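Local atomic coordinates of rusticyanin (Thiobacillus ferrooxidans, PDB entry 2CAK), a protein that carries electrons from cytochrome c552 to the A-type oxidase through a single bound copper ion in the periplasm. Residues D28-S33 / P61-P66; T70-F75 / N123-P128; A96-I101 / Q138-A143; A130-Y135 / F148-V153. One frame throughout, in Å; residues are numbered along the deposited sequence.

Interaction 1: D28-S33 / P61-P66. Unlike the reference sequence in segment 61-66: D64 (reference Glu).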
loop_
_atom_site.group_PDB
_atom_site.type_symbol
_atom_site.label_atom_id
_atom_site.label_comp_id
_atom_site.label_asym_id
_atom_site.label_seq_id
_atom_site.Cartn_x
_atom_site.Cartn_y
_atom_site.Cartn_z
ATOM N N ASP A 28 -8.058 -7.636 12.165
ATOM C CA ASP A 28 -7.248 -7.403 10.939
ATOM C C ASP A 28 -7.816 -6.230 10.143
ATOM O O ASP A 28 -7.759 -6.209 8.920
ATOM C CB ASP A 28 -7.082 -8.640 10.075
ATOM C CG ASP A 28 -5.975 -8.566 9.017
ATOM O OD1 ASP A 28 -4.835 -8.036 9.166
ATOM O OD2 ASP A 28 -6.165 -9.093 7.873
ATOM N N THR A 29 -8.403 -5.264 10.857
ATOM C CA THR A 29 -8.904 -4.044 10.204
ATOM C C THR A 29 -8.221 -2.815 10.793
ATOM O O THR A 29 -7.940 -2.786 12.011
ATOM C CB THR A 29 -10.422 -3.951 10.407
ATOM O OG1 THR A 29 -11.039 -5.085 9.774
ATOM C CG2 THR A 29 -10.951 -2.706 9.758
ATOM N N VAL A 30 -7.923 -1.829 9.962
ATOM C CA VAL A 30 -7.366 -0.542 10.394
ATOM C C VAL A 30 -8.385 0.534 10.056
ATOM O O VAL A 30 -8.735 0.681 8.875
ATOM C CB VAL A 30 -5.999 -0.250 9.738
ATOM C CG1 VAL A 30 -5.429 1.060 10.298
ATOM C CG2 VAL A 30 -5.077 -1.446 9.938
ATOM N N THR A 31 -8.845 1.259 11.052
ATOM C CA THR A 31 -9.886 2.252 10.889
ATOM C C THR A 31 -9.293 3.665 11.023
ATOM O O THR A 31 -8.603 3.964 11.982
ATOM C CB THR A 31 -11.030 2.065 11.901
ATOM O OG1 THR A 31 -11.645 0.756 11.716
ATOM C CG2 THR A 31 -12.076 3.110 11.667
ATOM N N TYR A 32 -9.572 4.501 10.040
ATOM C CA TYR A 32 -9.073 5.857 9.970
ATOM C C TYR A 32 -10.220 6.855 10.261
ATOM O O TYR A 32 -11.380 6.507 10.031
ATOM C CB TYR A 32 -8.478 6.119 8.577
ATOM C CG TYR A 32 -7.261 5.239 8.289
ATOM C CD1 TYR A 32 -7.411 3.969 7.759
ATOM C CD2 TYR A 32 -5.971 5.662 8.549
ATOM C CE1 TYR A 32 -6.347 3.135 7.490
ATOM C CE2 TYR A 32 -4.865 4.829 8.307
ATOM C CZ TYR A 32 -5.050 3.572 7.773
ATOM O OH TYR A 32 -4.035 2.733 7.497
ATOM N N SER A 33 -9.882 8.025 10.757
ATOM C CA SER A 33 -10.818 9.044 11.142
ATOM C C SER A 33 -10.226 10.422 10.883
ATOM O O SER A 33 -9.021 10.643 10.919
ATOM C CB SER A 33 -11.241 8.924 12.623
ATOM O OG SER A 33 -10.082 8.864 13.371
ATOM N N PRO A 61 -4.164 -5.823 5.900
ATOM C CA PRO A 61 -5.407 -5.496 6.625
ATOM C C PRO A 61 -6.430 -4.802 5.740
ATOM O O PRO A 61 -6.127 -4.169 4.739
ATOM C CB PRO A 61 -4.939 -4.563 7.733
ATOM C CG PRO A 61 -3.751 -3.869 7.129
ATOM C CD PRO A 61 -3.075 -4.928 6.329
ATOM N N THR A 62 -7.696 -4.961 6.127
ATOM C CA THR A 62 -8.759 -4.175 5.549
ATOM C C THR A 62 -8.685 -2.743 6.086
ATOM O O THR A 62 -8.590 -2.588 7.315
ATOM C CB THR A 62 -10.117 -4.818 5.848
ATOM O OG1 THR A 62 -10.145 -6.097 5.218
ATOM C CG2 THR A 62 -11.278 -4.003 5.273
ATOM N N LEU A 63 -8.710 -1.776 5.201
ATOM C CA LEU A 63 -8.642 -0.356 5.621
ATOM C C LEU A 63 -10.061 0.217 5.567
ATOM O O LEU A 63 -10.723 0.107 4.516
ATOM C CB LEU A 63 -7.704 0.433 4.706
ATOM C CG LEU A 63 -6.333 -0.196 4.451
ATOM C CD1 LEU A 63 -5.497 0.780 3.620
ATOM C CD2 LEU A 63 -5.583 -0.519 5.726
ATOM N N ASP A 64 -10.515 0.846 6.623
ATOM C CA ASP A 64 -11.831 1.483 6.669
ATOM C C ASP A 64 -11.583 3.004 6.672
ATOM O O ASP A 64 -10.990 3.527 7.629
ATOM C CB ASP A 64 -12.590 1.015 7.885
ATOM C CG ASP A 64 -13.265 -0.324 7.785
ATOM O OD1 ASP A 64 -13.004 -1.209 6.936
ATOM O OD2 ASP A 64 -14.186 -0.582 8.607
ATOM N N ILE A 65 -12.050 3.685 5.645
ATOM C CA ILE A 65 -11.773 5.109 5.388
ATOM C C ILE A 65 -13.085 5.881 5.393
ATOM O O ILE A 65 -14.079 5.433 4.809
ATOM C CB ILE A 65 -11.009 5.271 4.029
ATOM C CG1 ILE A 65 -9.593 4.612 4.107
ATOM C CG2 ILE A 65 -10.909 6.721 3.605
ATOM C CD1 ILE A 65 -8.662 4.526 2.992
ATOM N N PRO A 66 -13.129 7.033 6.056
ATOM C CA PRO A 66 -14.382 7.799 6.072
ATOM C C PRO A 66 -14.682 8.441 4.744
ATOM O O PRO A 66 -13.806 8.878 4.011
ATOM C CB PRO A 66 -14.137 8.835 7.175
ATOM C CG PRO A 66 -12.715 8.824 7.506
ATOM C CD PRO A 66 -12.076 7.607 6.876
#

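Interaction 2: T70-F75 / N123-P128. Unlike the reference sequence in segment 123-128: N123 (reference Asp).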
loop_
_atom_site.group_PDB
_atom_site.type_symbol
_atom_site.label_atom_id
_atom_site.label_comp_id
_atom_site.label_asym_id
_atom_site.label_seq_id
_atom_site.Cartn_x
_atom_site.Cartn_y
_atom_site.Cartn_z
ATOM N N THR A 70 -9.592 13.153 2.673
ATOM C CA THR A 70 -8.377 13.171 1.866
ATOM C C THR A 70 -7.478 12.050 2.404
ATOM O O THR A 70 -7.239 12.016 3.597
ATOM C CB THR A 70 -7.663 14.501 1.985
ATOM O OG1 THR A 70 -8.515 15.518 1.388
ATOM C CG2 THR A 70 -6.357 14.550 1.190
ATOM N N VAL A 71 -7.036 11.152 1.528
ATOM C CA VAL A 71 -6.189 10.034 1.907
ATOM C C VAL A 71 -4.780 10.301 1.355
ATOM O O VAL A 71 -4.580 10.340 0.149
ATOM C CB VAL A 71 -6.716 8.684 1.408
ATOM C CG1 VAL A 71 -5.881 7.517 1.963
ATOM C CG2 VAL A 71 -8.209 8.523 1.761
ATOM N N ASP A 72 -3.838 10.455 2.285
ATOM C CA ASP A 72 -2.438 10.602 1.962
ATOM C C ASP A 72 -1.747 9.261 2.146
ATOM O O ASP A 72 -1.709 8.768 3.284
ATOM C CB ASP A 72 -1.776 11.657 2.821
ATOM C CG ASP A 72 -2.233 13.086 2.539
ATOM O OD1 ASP A 72 -2.825 13.397 1.482
ATOM O OD2 ASP A 72 -1.982 13.976 3.383
ATOM N N VAL A 73 -1.282 8.643 1.075
ATOM C CA VAL A 73 -0.631 7.336 1.145
ATOM C C VAL A 73 0.883 7.534 0.994
ATOM O O VAL A 73 1.344 8.210 0.098
ATOM C CB VAL A 73 -1.151 6.392 0.021
ATOM C CG1 VAL A 73 -0.487 5.052 0.154
ATOM C CG2 VAL A 73 -2.666 6.295 0.096
ATOM N N THR A 74 1.623 6.897 1.909
ATOM C CA THR A 74 3.040 6.719 1.784
ATOM C C THR A 74 3.297 5.232 1.591
ATOM O O THR A 74 2.828 4.408 2.391
ATOM C CB THR A 74 3.773 7.209 3.045
ATOM O OG1 THR A 74 3.419 8.588 3.318
ATOM C CG2 THR A 74 5.273 7.043 2.963
ATOM N N PHE A 75 4.035 4.872 0.555
ATOM C CA PHE A 75 4.376 3.481 0.232
ATOM C C PHE A 75 5.888 3.326 0.223
ATOM O O PHE A 75 6.589 4.092 -0.464
ATOM C CB PHE A 75 3.804 3.069 -1.125
ATOM C CG PHE A 75 4.217 1.681 -1.580
ATOM C CD1 PHE A 75 3.981 0.562 -0.820
ATOM C CD2 PHE A 75 4.897 1.520 -2.757
ATOM C CE1 PHE A 75 4.431 -0.710 -1.194
ATOM C CE2 PHE A 75 5.324 0.308 -3.167
ATOM C CZ PHE A 75 5.098 -0.802 -2.407
ATOM N N ASN A 123 4.952 9.239 -2.014
ATOM C CA ASN A 123 3.704 9.721 -1.442
ATOM C C ASN A 123 2.750 10.078 -2.577
ATOM O O ASN A 123 3.164 10.672 -3.594
ATOM C CB ASN A 123 3.953 11.003 -0.652
ATOM C CG ASN A 123 4.732 10.746 0.603
ATOM O OD1 ASN A 123 5.908 11.115 0.698
ATOM N ND2 ASN A 123 4.024 10.268 1.565
ATOM N N PHE A 124 1.473 9.772 -2.388
ATOM C CA PHE A 124 0.446 10.237 -3.338
ATOM C C PHE A 124 -0.836 10.503 -2.544
ATOM O O PHE A 124 -1.035 10.025 -1.437
ATOM C CB PHE A 124 0.218 9.288 -4.523
ATOM C CG PHE A 124 -0.342 7.919 -4.154
ATOM C CD1 PHE A 124 -1.713 7.683 -4.095
ATOM C CD2 PHE A 124 0.493 6.849 -3.880
ATOM C CE1 PHE A 124 -2.227 6.451 -3.743
ATOM C CE2 PHE A 124 -0.031 5.604 -3.582
ATOM C CZ PHE A 124 -1.395 5.381 -3.512
ATOM N N THR A 125 -1.715 11.310 -3.139
ATOM C CA THR A 125 -2.983 11.659 -2.532
ATOM C C THR A 125 -4.138 11.013 -3.280
ATOM O O THR A 125 -4.032 10.695 -4.493
ATOM C CB THR A 125 -3.132 13.193 -2.452
ATOM O OG1 THR A 125 -4.234 13.501 -1.596
ATOM C CG2 THR A 125 -3.509 13.765 -3.771
ATOM N N TRP A 126 -5.222 10.744 -2.601
ATOM C CA TRP A 126 -6.373 10.060 -3.169
ATOM C C TRP A 126 -7.633 10.637 -2.555
ATOM O O TRP A 126 -7.692 10.822 -1.325
ATOM C CB TRP A 126 -6.248 8.570 -2.845
ATOM C CG TRP A 126 -7.313 7.674 -3.376
ATOM C CD1 TRP A 126 -7.991 7.737 -4.551
ATOM C CD2 TRP A 126 -7.830 6.519 -2.676
ATOM N NE1 TRP A 126 -8.888 6.707 -4.636
ATOM C CE2 TRP A 126 -8.811 5.934 -3.483
ATOM C CE3 TRP A 126 -7.577 5.902 -1.449
ATOM C CZ2 TRP A 126 -9.536 4.785 -3.124
ATOM C CZ3 TRP A 126 -8.287 4.763 -1.068
ATOM C CH2 TRP A 126 -9.256 4.218 -1.907
ATOM N N HIS A 127 -8.639 10.924 -3.372
ATOM C CA HIS A 127 -9.924 11.432 -2.937
ATOM C C HIS A 127 -11.022 10.485 -3.407
ATOM O O HIS A 127 -11.651 10.724 -4.439
ATOM C CB HIS A 127 -10.181 12.822 -3.514
ATOM C CG HIS A 127 -9.298 13.906 -3.006
ATOM N ND1 HIS A 127 -9.665 14.671 -1.929
ATOM C CD2 HIS A 127 -8.080 14.350 -3.377
ATOM C CE1 HIS A 127 -8.715 15.570 -1.650
ATOM N NE2 HIS A 127 -7.750 15.393 -2.511
ATOM N N PRO A 128 -11.270 9.399 -2.693
ATOM C CA PRO A 128 -12.199 8.398 -3.205
ATOM C C PRO A 128 -13.670 8.736 -2.957
ATOM O O PRO A 128 -14.013 9.449 -2.027
ATOM C CB PRO A 128 -11.888 7.171 -2.356
ATOM C CG PRO A 128 -11.315 7.714 -1.090
ATOM C CD PRO A 128 -10.563 8.945 -1.488
#

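Interaction 3: A96-I101 / Q138-A143. With CU1 (copper (I) ion), chain B.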
loop_
_atom_site.group_PDB
_atom_site.type_symbol
_atom_site.label_atom_id
_atom_site.label_comp_id
_atom_site.label_asym_id
_atom_site.label_seq_id
_atom_site.Cartn_x
_atom_site.Cartn_y
_atom_site.Cartn_z
ATOM N N ALA A 96 -5.548 -12.927 -11.443
ATOM C CA ALA A 96 -4.705 -13.729 -12.308
ATOM C C ALA A 96 -3.225 -13.418 -12.130
ATOM O O ALA A 96 -2.827 -12.470 -11.447
ATOM C CB ALA A 96 -5.149 -13.463 -13.751
ATOM N N VAL A 97 -2.370 -14.239 -12.726
ATOM C CA VAL A 97 -0.921 -14.031 -12.643
ATOM C C VAL A 97 -0.539 -12.686 -13.240
ATOM O O VAL A 97 0.316 -12.003 -12.705
ATOM C CB VAL A 97 -0.160 -15.229 -13.221
ATOM C CG1 VAL A 97 1.325 -14.938 -13.421
ATOM C CG2 VAL A 97 -0.332 -16.430 -12.308
ATOM N N MET A 98 -1.166 -12.307 -14.348
ATOM C CA MET A 98 -1.090 -10.980 -14.913
ATOM C C MET A 98 -2.439 -10.312 -14.713
ATOM O O MET A 98 -3.300 -10.495 -15.551
ATOM C CB MET A 98 -0.759 -11.090 -16.412
ATOM C CG MET A 98 0.580 -11.778 -16.634
ATOM S SD MET A 98 1.770 -10.614 -17.142
ATOM C CE MET A 98 3.253 -11.397 -17.572
ATOM N N PRO A 99 -2.603 -9.651 -13.576
ATOM C CA PRO A 99 -3.951 -9.244 -13.277
ATOM C C PRO A 99 -4.473 -8.119 -14.150
ATOM O O PRO A 99 -3.784 -7.179 -14.468
ATOM C CB PRO A 99 -3.858 -8.829 -11.807
ATOM C CG PRO A 99 -2.444 -8.783 -11.405
ATOM C CD PRO A 99 -1.630 -9.411 -12.488
ATOM N N VAL A 100 -5.761 -8.172 -14.493
ATOM C CA VAL A 100 -6.488 -7.145 -15.255
ATOM C C VAL A 100 -7.114 -6.233 -14.216
ATOM O O VAL A 100 -8.090 -6.629 -13.566
ATOM C CB VAL A 100 -7.523 -7.764 -16.227
ATOM N N ILE A 101 -6.542 -5.049 -14.013
ATOM C CA ILE A 101 -6.995 -4.208 -12.883
ATOM C C ILE A 101 -7.361 -2.809 -13.346
ATOM O O ILE A 101 -7.695 -1.918 -12.545
ATOM C CB ILE A 101 -5.953 -4.132 -11.757
ATOM C CG1 ILE A 101 -4.604 -3.563 -12.183
ATOM C CG2 ILE A 101 -5.766 -5.466 -11.089
ATOM C CD1 ILE A 101 -3.699 -3.215 -10.992
ATOM N N GLN A 138 1.435 -5.214 -8.788
ATOM C CA GLN A 138 1.357 -5.650 -10.183
ATOM C C GLN A 138 2.469 -6.589 -10.632
ATOM O O GLN A 138 2.427 -7.032 -11.794
ATOM C CB GLN A 138 1.325 -4.434 -11.138
ATOM C CG GLN A 138 0.027 -3.668 -11.046
ATOM C CD GLN A 138 -0.039 -2.709 -12.241
ATOM O OE1 GLN A 138 0.426 -1.573 -12.341
ATOM N NE2 GLN A 138 -0.593 -3.340 -13.250
ATOM N N ILE A 139 3.454 -6.897 -9.792
ATOM C CA ILE A 139 4.475 -7.838 -10.243
ATOM C C ILE A 139 3.816 -9.142 -10.591
ATOM O O ILE A 139 3.025 -9.629 -9.755
ATOM C CB ILE A 139 5.582 -8.070 -9.218
ATOM C CG1 ILE A 139 6.447 -6.820 -9.006
ATOM C CG2 ILE A 139 6.488 -9.232 -9.651
ATOM C CD1 ILE A 139 7.576 -6.984 -7.968
ATOM N N PRO A 140 4.047 -9.719 -11.760
ATOM C CA PRO A 140 3.346 -10.999 -12.090
ATOM C C PRO A 140 3.463 -12.057 -11.025
ATOM O O PRO A 140 4.532 -12.349 -10.497
ATOM C CB PRO A 140 4.055 -11.417 -13.403
ATOM C CG PRO A 140 4.347 -10.075 -14.058
ATOM C CD PRO A 140 4.827 -9.220 -12.888
ATOM N N GLY A 141 2.320 -12.598 -10.630
ATOM C CA GLY A 141 2.206 -13.615 -9.628
ATOM C C GLY A 141 1.931 -13.140 -8.228
ATOM O O GLY A 141 1.478 -13.922 -7.399
ATOM N N HIS A 142 2.242 -11.878 -7.882
ATOM C CA HIS A 142 2.199 -11.504 -6.484
ATOM C C HIS A 142 0.763 -11.375 -5.964
ATOM O O HIS A 142 0.491 -11.913 -4.878
ATOM C CB HIS A 142 2.991 -10.207 -6.256
ATOM C CG HIS A 142 4.478 -10.408 -6.299
ATOM N ND1 HIS A 142 5.354 -9.436 -5.860
ATOM C CD2 HIS A 142 5.198 -11.482 -6.734
ATOM C CE1 HIS A 142 6.574 -9.948 -6.048
ATOM N NE2 HIS A 142 6.519 -11.179 -6.570
ATOM N N ALA A 143 -0.107 -10.668 -6.674
ATOM C CA ALA A 143 -1.505 -10.625 -6.269
ATOM C C ALA A 143 -2.171 -12.005 -6.201
ATOM O O ALA A 143 -2.995 -12.242 -5.311
ATOM C CB ALA A 143 -2.291 -9.635 -7.134
HETATM CU CU CU1 B . 4.914 -7.484 -5.300
#

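Interaction 4: A130-Y135 / F148-V153. Unlike the reference sequence in segment 148-153: I152 (reference Val).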
loop_
_atom_site.group_PDB
_atom_site.type_symbol
_atom_site.label_atom_id
_atom_site.label_comp_id
_atom_site.label_asym_id
_atom_site.label_seq_id
_atom_site.Cartn_x
_atom_site.Cartn_y
_atom_site.Cartn_z
ATOM N N ALA A 130 -17.371 6.805 -2.189
ATOM C CA ALA A 130 -17.773 5.651 -1.440
ATOM C C ALA A 130 -17.799 4.381 -2.311
ATOM O O ALA A 130 -18.157 4.393 -3.487
ATOM C CB ALA A 130 -19.173 5.807 -0.835
ATOM N N GLY A 131 -17.402 3.253 -1.687
ATOM C CA GLY A 131 -17.394 1.942 -2.304
ATOM C C GLY A 131 -16.273 1.073 -1.807
ATOM O O GLY A 131 -15.561 1.459 -0.865
ATOM N N THR A 132 -16.127 -0.034 -2.440
ATOM C CA THR A 132 -15.085 -1.021 -2.140
ATOM C C THR A 132 -13.987 -0.957 -3.176
ATOM O O THR A 132 -14.271 -0.914 -4.377
ATOM C CB THR A 132 -15.701 -2.421 -2.036
ATOM O OG1 THR A 132 -16.688 -2.377 -0.972
ATOM C CG2 THR A 132 -14.621 -3.417 -1.698
ATOM N N TYR A 133 -12.747 -0.975 -2.697
ATOM C CA TYR A 133 -11.533 -0.976 -3.509
ATOM C C TYR A 133 -10.590 -2.069 -2.996
ATOM O O TYR A 133 -10.770 -2.618 -1.892
ATOM C CB TYR A 133 -10.846 0.390 -3.483
ATOM C CG TYR A 133 -11.706 1.585 -3.837
ATOM C CD1 TYR A 133 -12.624 2.119 -2.937
ATOM C CD2 TYR A 133 -11.596 2.224 -5.070
ATOM C CE1 TYR A 133 -13.393 3.205 -3.281
ATOM C CE2 TYR A 133 -12.357 3.325 -5.411
ATOM C CZ TYR A 133 -13.266 3.828 -4.501
ATOM O OH TYR A 133 -14.009 4.919 -4.872
ATOM N N TYR A 134 -9.563 -2.354 -3.791
ATOM C CA TYR A 134 -8.511 -3.260 -3.403
ATOM C C TYR A 134 -7.155 -2.605 -3.704
ATOM O O TYR A 134 -7.049 -1.915 -4.711
ATOM C CB TYR A 134 -8.597 -4.588 -4.175
ATOM C CG TYR A 134 -9.847 -5.344 -3.756
ATOM C CD1 TYR A 134 -9.834 -6.278 -2.723
ATOM C CD2 TYR A 134 -11.081 -5.081 -4.370
ATOM C CE1 TYR A 134 -10.995 -6.928 -2.361
ATOM C CE2 TYR A 134 -12.225 -5.716 -3.970
ATOM C CZ TYR A 134 -12.185 -6.653 -2.978
ATOM O OH TYR A 134 -13.356 -7.284 -2.582
ATOM N N TYR A 135 -6.179 -2.839 -2.849
ATOM C CA TYR A 135 -4.801 -2.441 -3.129
ATOM C C TYR A 135 -4.030 -3.722 -3.491
ATOM O O TYR A 135 -4.173 -4.733 -2.817
ATOM C CB TYR A 135 -4.149 -1.672 -1.972
ATOM C CG TYR A 135 -4.111 -2.310 -0.599
ATOM C CD1 TYR A 135 -5.183 -2.251 0.285
ATOM C CD2 TYR A 135 -2.991 -2.992 -0.169
ATOM C CE1 TYR A 135 -5.147 -2.842 1.530
ATOM C CE2 TYR A 135 -2.934 -3.563 1.087
ATOM C CZ TYR A 135 -4.004 -3.490 1.924
ATOM O OH TYR A 135 -3.928 -4.097 3.170
ATOM N N PHE A 148 -2.379 -8.461 -1.663
ATOM C CA PHE A 148 -3.488 -7.530 -1.868
ATOM C C PHE A 148 -4.220 -7.419 -0.526
ATOM O O PHE A 148 -4.173 -8.304 0.331
ATOM C CB PHE A 148 -4.447 -7.983 -2.974
ATOM C CG PHE A 148 -5.266 -9.206 -2.662
ATOM C CD1 PHE A 148 -4.783 -10.468 -2.967
ATOM C CD2 PHE A 148 -6.511 -9.136 -2.070
ATOM C CE1 PHE A 148 -5.528 -11.605 -2.670
ATOM C CE2 PHE A 148 -7.266 -10.236 -1.751
ATOM C CZ PHE A 148 -6.776 -11.489 -2.066
ATOM N N GLY A 149 -5.011 -6.331 -0.431
ATOM C CA GLY A 149 -5.946 -6.145 0.622
ATOM C C GLY A 149 -7.136 -5.325 0.210
ATOM O O GLY A 149 -7.165 -4.808 -0.909
ATOM N N LYS A 150 -8.108 -5.176 1.097
ATOM C CA LYS A 150 -9.370 -4.490 0.781
ATOM C C LYS A 150 -9.430 -3.119 1.433
ATOM O O LYS A 150 -8.891 -2.927 2.531
ATOM C CB LYS A 150 -10.503 -5.394 1.292
ATOM C CG LYS A 150 -11.891 -4.978 0.890
ATOM C CD LYS A 150 -12.929 -6.017 1.265
ATOM C CE LYS A 150 -13.191 -6.217 2.710
ATOM N NZ LYS A 150 -14.393 -7.171 2.706
ATOM N N ILE A 151 -10.119 -2.192 0.816
ATOM C CA ILE A 151 -10.414 -0.855 1.331
ATOM C C ILE A 151 -11.910 -0.611 1.237
ATOM O O ILE A 151 -12.513 -0.806 0.166
ATOM C CB ILE A 151 -9.677 0.226 0.517
ATOM C CG1 ILE A 151 -8.194 -0.070 0.437
ATOM C CG2 ILE A 151 -9.981 1.585 1.092
ATOM C CD1 ILE A 151 -7.482 0.862 -0.515
ATOM N N ILE A 152 -12.499 -0.245 2.364
ATOM C CA ILE A 152 -13.934 0.146 2.376
ATOM C C ILE A 152 -14.009 1.641 2.668
ATOM O O ILE A 152 -13.504 2.103 3.677
ATOM C CB ILE A 152 -14.693 -0.666 3.422
ATOM C CG1 ILE A 152 -14.619 -2.174 3.199
ATOM C CG2 ILE A 152 -16.164 -0.188 3.529
ATOM C CD1 ILE A 152 -15.227 -3.049 4.219
ATOM N N VAL A 153 -14.583 2.387 1.718
ATOM C CA VAL A 153 -14.788 3.831 1.888
ATOM C C VAL A 153 -16.274 4.073 2.121
ATOM O O VAL A 153 -17.117 3.695 1.322
ATOM C CB VAL A 153 -14.307 4.603 0.671
ATOM C CG1 VAL A 153 -14.617 6.121 0.866
ATOM C CG2 VAL A 153 -12.829 4.315 0.346
#

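Interaction 1: D28-S33 / P61-P66
The carbonyl oxygen of T62 is held by two groups of the neighbouring strand: V30 N gives it an almost straight hydrogen bond of 2.8 Å (N-H...O 166°), and T29 CA brings a C-H to 3.3 Å from T62 O. The rest of the ladder follows the alternation of a parallel pair: T62 N reaches back to D28 O, D64 N bonds V30 O at 2.9 Å, and Y32 N closes the series on D64 O.

On the side of the sheet that carries T29, T31, T62 and D64, the contacts are thin and partly polar. T29 CG2, set opposite its backbone N across the CA-CB bond, comes up to D64 OD1 at 3.8 Å, while T31 OG1 rides beside the CB of the same aspartate.

The other side is greasy. V30 CG2 lies alongside the P61 ring, 3.8 Å from P61 CB, and V30 CB meets L63 CD2. Y32 leans its ring along the partner strand (chi1 -64°), with CE1 4.1 Å from L63 CB; D64 O sits at the ring's edge, in its plane. The phenol oxygen is hydrogen-bonded to D21. At the far end P66 CD comes to 3.4 Å from Y32 O.

Strand 29-31 is bonded on its second edge to strand 24-26 through T31 and K24, while L63 and I65 bond onward to strand 148-153. Y32 and L63 face inward, against V37, V39 and V55 of the opposing sheet.

Interaction 2: T70-F75 / N123-P128
V71 pairs with W126 and V73 with F124 as the hydrogen-bonded pairs of an antiparallel ladder in one sheet of the cupredoxin beta-sandwich. All four of these residues have both backbone polar groups satisfied across the contact. V71 N bonds W126 O and V73 N bonds F124 O, each at 2.9 Å. The return bonds run from W126 N to V71 O, more bent than the others (137° at the hydrogen), and from F124 N to V73 O. Both valine oxygens take an added C-H: T125 CA is 3.4 Å from V71 O, and N123 CA is 3.2 Å from V73 O. The backbones of T70, D72 and T74 turn the other way and are bonded to strand 36-43.

Side-chain polar links are slight. T125 OG1 gives D72 OD1 a weak hydrogen bond of 3.4 Å, and the close approach of T74 and N123 is too short and badly angled to be trusted as one.

The apolar side is firmer. With chi1 at 65°, CG of F124 sits between its backbone N and carbonyl carbon, which lays the ring flat against V73: CB of V73 stands over one face, 3.9 Å from the ring centroid. F86, A106 and T108 also touch this ring. A serine in place of F124 would probably leave V73 without its CH-pi partner and open a gap beside A106. Further along, CB of V71 approaches W126 CE3, and CG2 of V71 ends 4.0 Å from P128 CD.

Interaction 3: A96-I101 / Q138-A143
One hydrogen bond between two irregular loops, G141 N to V97 O at 2.9 Å, is the whole polar link here, and it is made by the residue just before a copper ligand. Segment 138-143 belongs to the metal-binding loop of the cupredoxin fold, which runs between strands 131-136 and 148-153. The N-H of G141 lies in the carbonyl plane of V97 and uses a lone pair, with a C=O...N angle of 132°; P140 CA adds a C-H contact to the same oxygen at 3.3 Å.

P140 and G141 are the corners of a type II beta turn, closed by H142 N on I139 O. Phi of G141 is 94°, a value at which any side chain would collide with the carbonyl oxygen of P140, as expected for the third residue of this turn. V97 CG1 lies over the peptide of G141, 3.8 Å from G141 N.

The remaining contacts are van der Waals. M98, bent at its second torsion, brings CE to 3.9 Å from P140 CG. P99 CG faces A143 CB, and at the deeper end I101 CD1 crosses the chain of Q138 to touch its CG at 3.8 Å.

The ring of H142 turns to the metal. C137 and H84 bind the same ion, and M147 belongs to the site too. I139 CG2 covers one face of the imidazole, 3.6 Å above its centre, and ND1 of H142 holds the copper at 2.1 Å.

Interaction 4: A130-Y135 / F148-V153
Y135 lays its ring over the backbone of G149 in this antiparallel beta hairpin. From CB the side chain leaves with chi1 at 56°, CG squeezed between backbone N and carbonyl carbon, and that brings the ring back across the partner strand. CG is 4.0 Å from G149 O. CD1 comes closer, to 3.4 Å from G149 O, and at the ring's edge, near its plane, meets I151 CG1 at 3.7 Å. CE1 lies 3.4 Å from G149 C, CZ 3.5 Å from G149 CA, and G149 N stands above the ring's centre. The tip, OH, is hydrogen-bonded to P61 O. A CB on G149 would run into that hydroxyl. A leucine at Y135 would probably leave P61 O without this partner and the glycine backbone without its aromatic cover.

Six backbone bonds tie the strands: G131 with V153, Y133 with I151 and Y135 with G149, each in both directions. I151 N reaches Y133 O at 2.8 Å from well above the carbonyl plane. On the side of Y134, CE1 of that ring lies along K150, 3.9 Å from its CG.

With hydroxyl bonded and face on a peptide, the buried ring is probably held against turning.

In the fold
Interactions 1 and 4 build the same sheet: strands 62-65 and 148-153 are neighbours, so the parallel pairing of 28-33 with 61-66 continues into the antiparallel hairpin. Interaction 2 belongs to the opposing sheet, and the sandwich closes where I65 meets V71 and where W126 packs on Y133 and I151. These three contacts share one pattern, a backbone ladder with an apolar inner side and a more polar outer one; in interaction 4 a tyrosine ring also covers the backbone of the partner strand. Interaction 3 differs, being a loop contact at the copper end with little polar bonding and much of it at the surface. It reaches the hairpin through A143, which touches F148.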